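Local coordinates for protein ribonucleoside-diphosphate reductase subunit beta (PDB 2RCC) that probably serves as the di-iron small subunit of a class I ribonucleotide reductase, which makes deoxyribonucleotides from ribonucleotides for DNA synthesis, at residues 74-77 against 78-82; 262-265 against 266-270. All blocks are in the same frame, centred on the assembly; numbering follows the deposited sequence. Where two conformers were deposited one is given.

Contact 1 (74-77 against 78-82); sequences EQEA and FKKII. With PG4 (tetraethylene glycol), chain D.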
loop_
_atom_site.group_PDB
_atom_site.type_symbol
_atom_site.label_atom_id
_atom_site.label_comp_id
_atom_site.label_asym_id
_atom_site.label_seq_id
_atom_site.Cartn_x
_atom_site.Cartn_y
_atom_site.Cartn_z
ATOM N N GLU A 74 -9.558 34.883 -6.525
ATOM C CA GLU A 74 -8.463 33.918 -6.263
ATOM C C GLU A 74 -8.732 33.078 -5.000
ATOM O O GLU A 74 -8.573 31.873 -5.013
ATOM C CB GLU A 74 -7.114 34.637 -6.135
ATOM C CG GLU A 74 -6.596 35.168 -7.450
ATOM C CD GLU A 74 -5.442 36.157 -7.332
ATOM O OE1 GLU A 74 -5.097 36.671 -6.222
ATOM O OE2 GLU A 74 -4.876 36.431 -8.402
ATOM N N GLN A 75 -9.188 33.724 -3.930
ATOM C CA GLN A 75 -9.525 33.026 -2.672
ATOM C C GLN A 75 -10.664 32.048 -2.870
ATOM O O GLN A 75 -10.598 30.901 -2.413
ATOM C CB GLN A 75 -9.900 34.021 -1.585
ATOM C CG GLN A 75 -8.790 34.948 -1.138
ATOM C CD GLN A 75 -9.259 35.918 -0.050
ATOM O OE1 GLN A 75 -10.047 35.549 0.802
ATOM N NE2 GLN A 75 -8.775 37.129 -0.076
ATOM N N GLU A 76 -11.692 32.477 -3.586
ATOM C CA GLU A 76 -12.818 31.595 -3.898
ATOM C C GLU A 76 -12.447 30.394 -4.760
ATOM O O GLU A 76 -12.873 29.279 -4.458
ATOM C CB GLU A 76 -13.993 32.381 -4.515
ATOM C CG GLU A 76 -14.725 33.288 -3.542
ATOM C CD GLU A 76 -15.381 32.521 -2.388
ATOM O OE1 GLU A 76 -15.971 31.436 -2.644
ATOM O OE2 GLU A 76 -15.289 33.008 -1.229
ATOM N N ALA A 77 -11.667 30.610 -5.813
ATOM C CA ALA A 77 -11.197 29.525 -6.680
ATOM C C ALA A 77 -10.359 28.538 -5.890
ATOM O O ALA A 77 -10.527 27.349 -6.034
ATOM C CB ALA A 77 -10.390 30.068 -7.890
ATOM N N PHE A 78 -9.465 29.053 -5.054
ATOM C CA PHE A 78 -8.610 28.234 -4.208
ATOM C C PHE A 78 -9.449 27.348 -3.296
ATOM O O PHE A 78 -9.197 26.160 -3.204
ATOM C CB PHE A 78 -7.713 29.148 -3.348
ATOM C CG PHE A 78 -6.575 28.442 -2.642
ATOM C CD1 PHE A 78 -6.797 27.589 -1.550
ATOM C CD2 PHE A 78 -5.258 28.701 -3.002
ATOM C CE1 PHE A 78 -5.741 26.987 -0.908
ATOM C CE2 PHE A 78 -4.203 28.077 -2.338
ATOM C CZ PHE A 78 -4.470 27.228 -1.291
ATOM N N LYS A 79 -10.409 27.941 -2.584
ATOM C CA LYS A 79 -11.298 27.185 -1.668
ATOM C C LYS A 79 -12.063 26.111 -2.380
ATOM O O LYS A 79 -12.153 24.971 -1.878
ATOM C CB LYS A 79 -12.265 28.136 -0.927
ATOM C CG LYS A 79 -11.562 28.931 0.176
ATOM C CD LYS A 79 -12.236 30.245 0.568
ATOM C CE LYS A 79 -13.623 30.077 1.123
ATOM N NZ LYS A 79 -14.117 31.408 1.591
ATOM N N LYS A 80 -12.600 26.470 -3.551
ATOM C CA LYS A 80 -13.368 25.532 -4.370
ATOM C C LYS A 80 -12.519 24.368 -4.849
ATOM O O LYS A 80 -12.942 23.222 -4.729
ATOM C CB LYS A 80 -14.012 26.212 -5.569
ATOM C CG LYS A 80 -15.185 27.067 -5.240
ATOM C CD LYS A 80 -15.559 27.961 -6.388
ATOM C CE LYS A 80 -16.663 28.940 -5.992
ATOM N NZ LYS A 80 -17.985 28.307 -5.765
ATOM N N ILE A 81 -11.314 24.652 -5.324
ATOM C CA ILE A 81 -10.429 23.616 -5.855
ATOM C C ILE A 81 -9.833 22.729 -4.737
ATOM O O ILE A 81 -9.943 21.491 -4.810
ATOM C CB ILE A 81 -9.332 24.208 -6.769
ATOM C CG1 ILE A 81 -9.952 24.895 -8.002
ATOM C CG2 ILE A 81 -8.405 23.111 -7.277
ATOM C CD1 ILE A 81 -8.964 25.861 -8.675
ATOM N N ILE A 82 -9.233 23.336 -3.718
ATOM C CA ILE A 82 -8.670 22.553 -2.608
ATOM C C ILE A 82 -9.794 21.788 -1.879
ATOM O O ILE A 82 -9.602 20.622 -1.558
ATOM C CB ILE A 82 -7.763 23.403 -1.635
ATOM C CG1 ILE A 82 -6.717 22.504 -0.998
ATOM C CG2 ILE A 82 -8.579 24.246 -0.590
ATOM C CD1 ILE A 82 -5.596 22.107 -2.030
HETATM O O1 PG4 D . -18.868 30.076 -8.156
HETATM C C1 PG4 D . -19.081 29.505 -9.458
HETATM C C2 PG4 D . -18.378 28.172 -9.689
HETATM O O2 PG4 D . -18.622 27.312 -8.583
HETATM C C3 PG4 D . -18.092 26.001 -8.700
HETATM C C4 PG4 D . -18.835 25.119 -7.710
HETATM O O3 PG4 D . -18.344 25.419 -6.399
HETATM C C5 PG4 D . -18.954 24.618 -5.396
HETATM C C6 PG4 D . -18.149 24.760 -4.113
HETATM O O4 PG4 D . -18.344 26.064 -3.567
HETATM C C7 PG4 D . -17.439 26.479 -2.543
HETATM C C8 PG4 D . -17.571 27.981 -2.295
HETATM O O5 PG4 D . -16.298 28.663 -2.311
HETATM O O HOH W 1 -13.085 34.199 -0.174
#
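Glu76 bends back at its second torsion (chi2 -62°) and Lys79 folds at its third (chi3 62°), which brings carboxylate and ammonium together one helical turn apart on the outer side of helix 72-87. This is an i to i+3 pair in the ferritin-like helical fold of the small subunit. The salt bridge is weak, 3.4 Å from Glu76 OE2 to Lys79 NZ, and a water that gives Glu76 OE2 a firm hydrogen bond touches Lys79 NZ only weakly. On its way out, the aliphatic part of Lys79 lies against the carbonyl oxygen of Gln75, whose amide NE2 turns to Leu70 O. Along the backbone, Phe78 N, Lys79 N, Lys80 N and Ile81 N bond in regular alpha-helical steps to the carbonyls four residues earlier. The inner side is apolar: the Phe78 ring makes edge-to-face contacts with Phe67 and Phe197, and Ala77 meets Phe196. A tetraethylene glycol, probably from the crystallisation liquor, curls round the ammonium of Lys80, which donates to its three ether oxygens O2, O3 and O4 and to the terminal hydroxyl O1; its far hydroxyl O5 donates to Glu76 OE1 at 2.8 Å.

Contact 2 (262-265 against 266-270); sequences KDWF and RYIIG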
loop_
_atom_site.group_PDB
_atom_site.type_symbol
_atom_site.label_atom_id
_atom_site.label_comp_id
_atom_site.label_asym_id
_atom_site.label_seq_id
_atom_site.Cartn_x
_atom_site.Cartn_y
_atom_site.Cartn_z
ATOM N N LYS A 262 -11.869 20.654 -19.557
ATOM C CA LYS A 262 -12.097 22.014 -20.049
ATOM C C LYS A 262 -13.380 22.567 -19.468
ATOM O O LYS A 262 -13.416 23.716 -19.091
ATOM C CB LYS A 262 -12.167 22.049 -21.583
ATOM C CG LYS A 262 -10.844 21.721 -22.233
ATOM C CD LYS A 262 -10.946 21.483 -23.711
ATOM C CE LYS A 262 -9.602 20.898 -24.209
ATOM N NZ LYS A 262 -9.471 20.794 -25.658
ATOM N N ASP A 263 -14.424 21.745 -19.369
ATOM C CA ASP A 263 -15.707 22.184 -18.778
ATOM C C ASP A 263 -15.515 22.562 -17.308
ATOM O O ASP A 263 -15.986 23.600 -16.855
ATOM C CB ASP A 263 -16.774 21.093 -18.884
ATOM C CG ASP A 263 -17.217 20.804 -20.329
ATOM O OD1 ASP A 263 -17.091 21.676 -21.221
ATOM O OD2 ASP A 263 -17.691 19.664 -20.566
ATOM N N TRP A 264 -14.850 21.695 -16.572
ATOM C CA TRP A 264 -14.558 21.947 -15.174
ATOM C C TRP A 264 -13.735 23.214 -15.010
ATOM O O TRP A 264 -14.038 24.056 -14.161
ATOM C CB TRP A 264 -13.864 20.743 -14.561
ATOM C CG TRP A 264 -14.844 19.704 -14.134
ATOM C CD1 TRP A 264 -15.408 18.701 -14.880
ATOM C CD2 TRP A 264 -15.403 19.593 -12.844
ATOM N NE1 TRP A 264 -16.263 17.966 -14.124
ATOM C CE2 TRP A 264 -16.277 18.488 -12.861
ATOM C CE3 TRP A 264 -15.239 20.316 -11.661
ATOM C CZ2 TRP A 264 -16.966 18.074 -11.744
ATOM C CZ3 TRP A 264 -15.934 19.919 -10.555
ATOM C CH2 TRP A 264 -16.797 18.815 -10.598
ATOM N N PHE A 265 -12.688 23.323 -15.808
ATOM C CA PHE A 265 -11.872 24.528 -15.834
ATOM C C PHE A 265 -12.764 25.768 -16.110
ATOM O O PHE A 265 -12.657 26.787 -15.439
ATOM C CB PHE A 265 -10.829 24.436 -16.944
ATOM C CG PHE A 265 -10.216 25.754 -17.249
ATOM C CD1 PHE A 265 -9.432 26.359 -16.299
ATOM C CD2 PHE A 265 -10.525 26.433 -18.428
ATOM C CE1 PHE A 265 -8.887 27.632 -16.521
ATOM C CE2 PHE A 265 -9.996 27.705 -18.660
ATOM C CZ PHE A 265 -9.148 28.285 -17.699
ATOM N N ARG A 266 -13.661 25.668 -17.093
ATOM C CA ARG A 266 -14.532 26.808 -17.400
ATOM C C ARG A 266 -15.482 27.182 -16.243
ATOM O O ARG A 266 -15.776 28.350 -16.002
ATOM C CB ARG A 266 -15.356 26.536 -18.651
ATOM C CG ARG A 266 -14.615 26.741 -19.952
ATOM C CD ARG A 266 -15.555 26.479 -21.151
ATOM N NE ARG A 266 -15.437 25.118 -21.669
ATOM C CZ ARG A 266 -14.894 24.756 -22.840
ATOM N NH1 ARG A 266 -14.448 25.636 -23.746
ATOM N NH2 ARG A 266 -14.842 23.465 -23.143
ATOM N N TYR A 267 -15.981 26.161 -15.569
ATOM C CA TYR A 267 -16.916 26.306 -14.463
ATOM C C TYR A 267 -16.315 26.995 -13.245
ATOM O O TYR A 267 -16.937 27.858 -12.646
ATOM C CB TYR A 267 -17.366 24.893 -14.089
ATOM C CG TYR A 267 -18.398 24.732 -13.008
ATOM C CD1 TYR A 267 -19.601 25.406 -13.081
ATOM C CD2 TYR A 267 -18.227 23.788 -11.988
ATOM C CE1 TYR A 267 -20.582 25.227 -12.130
ATOM C CE2 TYR A 267 -19.208 23.586 -11.038
ATOM C CZ TYR A 267 -20.386 24.328 -11.111
ATOM O OH TYR A 267 -21.389 24.163 -10.186
ATOM N N ILE A 268 -15.102 26.612 -12.892
ATOM C CA ILE A 268 -14.444 27.118 -11.671
ATOM C C ILE A 268 -13.498 28.298 -11.841
ATOM O O ILE A 268 -13.431 29.151 -10.959
ATOM C CB ILE A 268 -13.662 25.968 -10.967
ATOM C CG1 ILE A 268 -14.603 24.830 -10.638
ATOM C CG2 ILE A 268 -12.984 26.439 -9.654
ATOM C CD1 ILE A 268 -14.002 23.869 -9.618
ATOM N N ILE A 269 -12.743 28.322 -12.939
ATOM C CA ILE A 269 -11.743 29.353 -13.185
ATOM C C ILE A 269 -12.160 30.253 -14.330
ATOM O O ILE A 269 -12.266 31.444 -14.135
ATOM C CB ILE A 269 -10.323 28.736 -13.433
ATOM C CG1 ILE A 269 -9.791 28.072 -12.163
ATOM C CG2 ILE A 269 -9.321 29.832 -13.860
ATOM C CD1 ILE A 269 -8.691 27.082 -12.437
ATOM N N GLY A 270 -12.393 29.703 -15.520
ATOM C CA GLY A 270 -12.782 30.526 -16.672
ATOM C C GLY A 270 -11.773 31.630 -16.973
ATOM O O GLY A 270 -10.566 31.395 -16.955
#
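The Phe265 ring has the backbone N of Gly270 over one face, 4.1 Å above the plane and displaced toward the rim, while Ile269 reaches it obliquely, its CG2 3.5 Å from Phe265 CE1. The two side chains cross at about a right angle. One step back, the Trp264 indole meets the CD1 methyl of Ile268 at its edge, near the ring plane, though this holds for one of two ring conformers and is doubtful for the other. Arg266 NH2 donates weakly to Asp263 OD1, which lies at the edge of the guanidinium, near its plane, with the carboxylate plane turned 41° away; the NH2 to OD1 distance is 3.5 Å. The CB of Lys262 lies obliquely against the same NH2. Arg266 gets there by kinking at its third torsion (chi3 -96°), which swings the head back over the preceding turn.

All this belongs to the C-terminal end of helix 244-268. Arg266 N, Tyr267 N and Ile268 N continue the alpha-helical ladder, and then Phe265 O takes two donors, Ile269 N and Gly270 N, each at 2.9 Å and from opposite faces of its carbonyl plane. Gly270 leaves the helix with positive phi (56°), turning the chain aside. Phe265 also packs on Pro278 and Met281, and Tyr267 OH bonds to Asp149. Because Phe265 O serves two amides, the chain still donates back to the helix as Gly270 turns away. Arg266 is held between two carboxylates, the weak bridge to Asp263 within its own helix and one from NH1 to Glu282 of helix 278-295, which probably fixes the rotation of the guanidinium.

In the fold
Contacts 1 and 2 lie far apart in sequence, contact 1 first, yet their centres are only about 12 Å apart, where helix 72-87 meets the end of helix 244-268. Isoleucines form the seam: Ile81 CG1 is 3.8 Å from Ile268 CG2, and Ile81 CD1 is 4.0 Å from Ile269 CD1. Phe196 of helix 191-202 touches both Ile81 and Ile269, adding a third helix. The glycol that grips Lys80 in contact 1 also touches the Tyr267 side chain of contact 2, about 4 Å away at the nearest atoms. Contact 1 is nearer the predicted active centre, the Ile81 side chain being about 8 Å from that of Tyr126 and about 12 Å from that of the probable iron ligand Glu220.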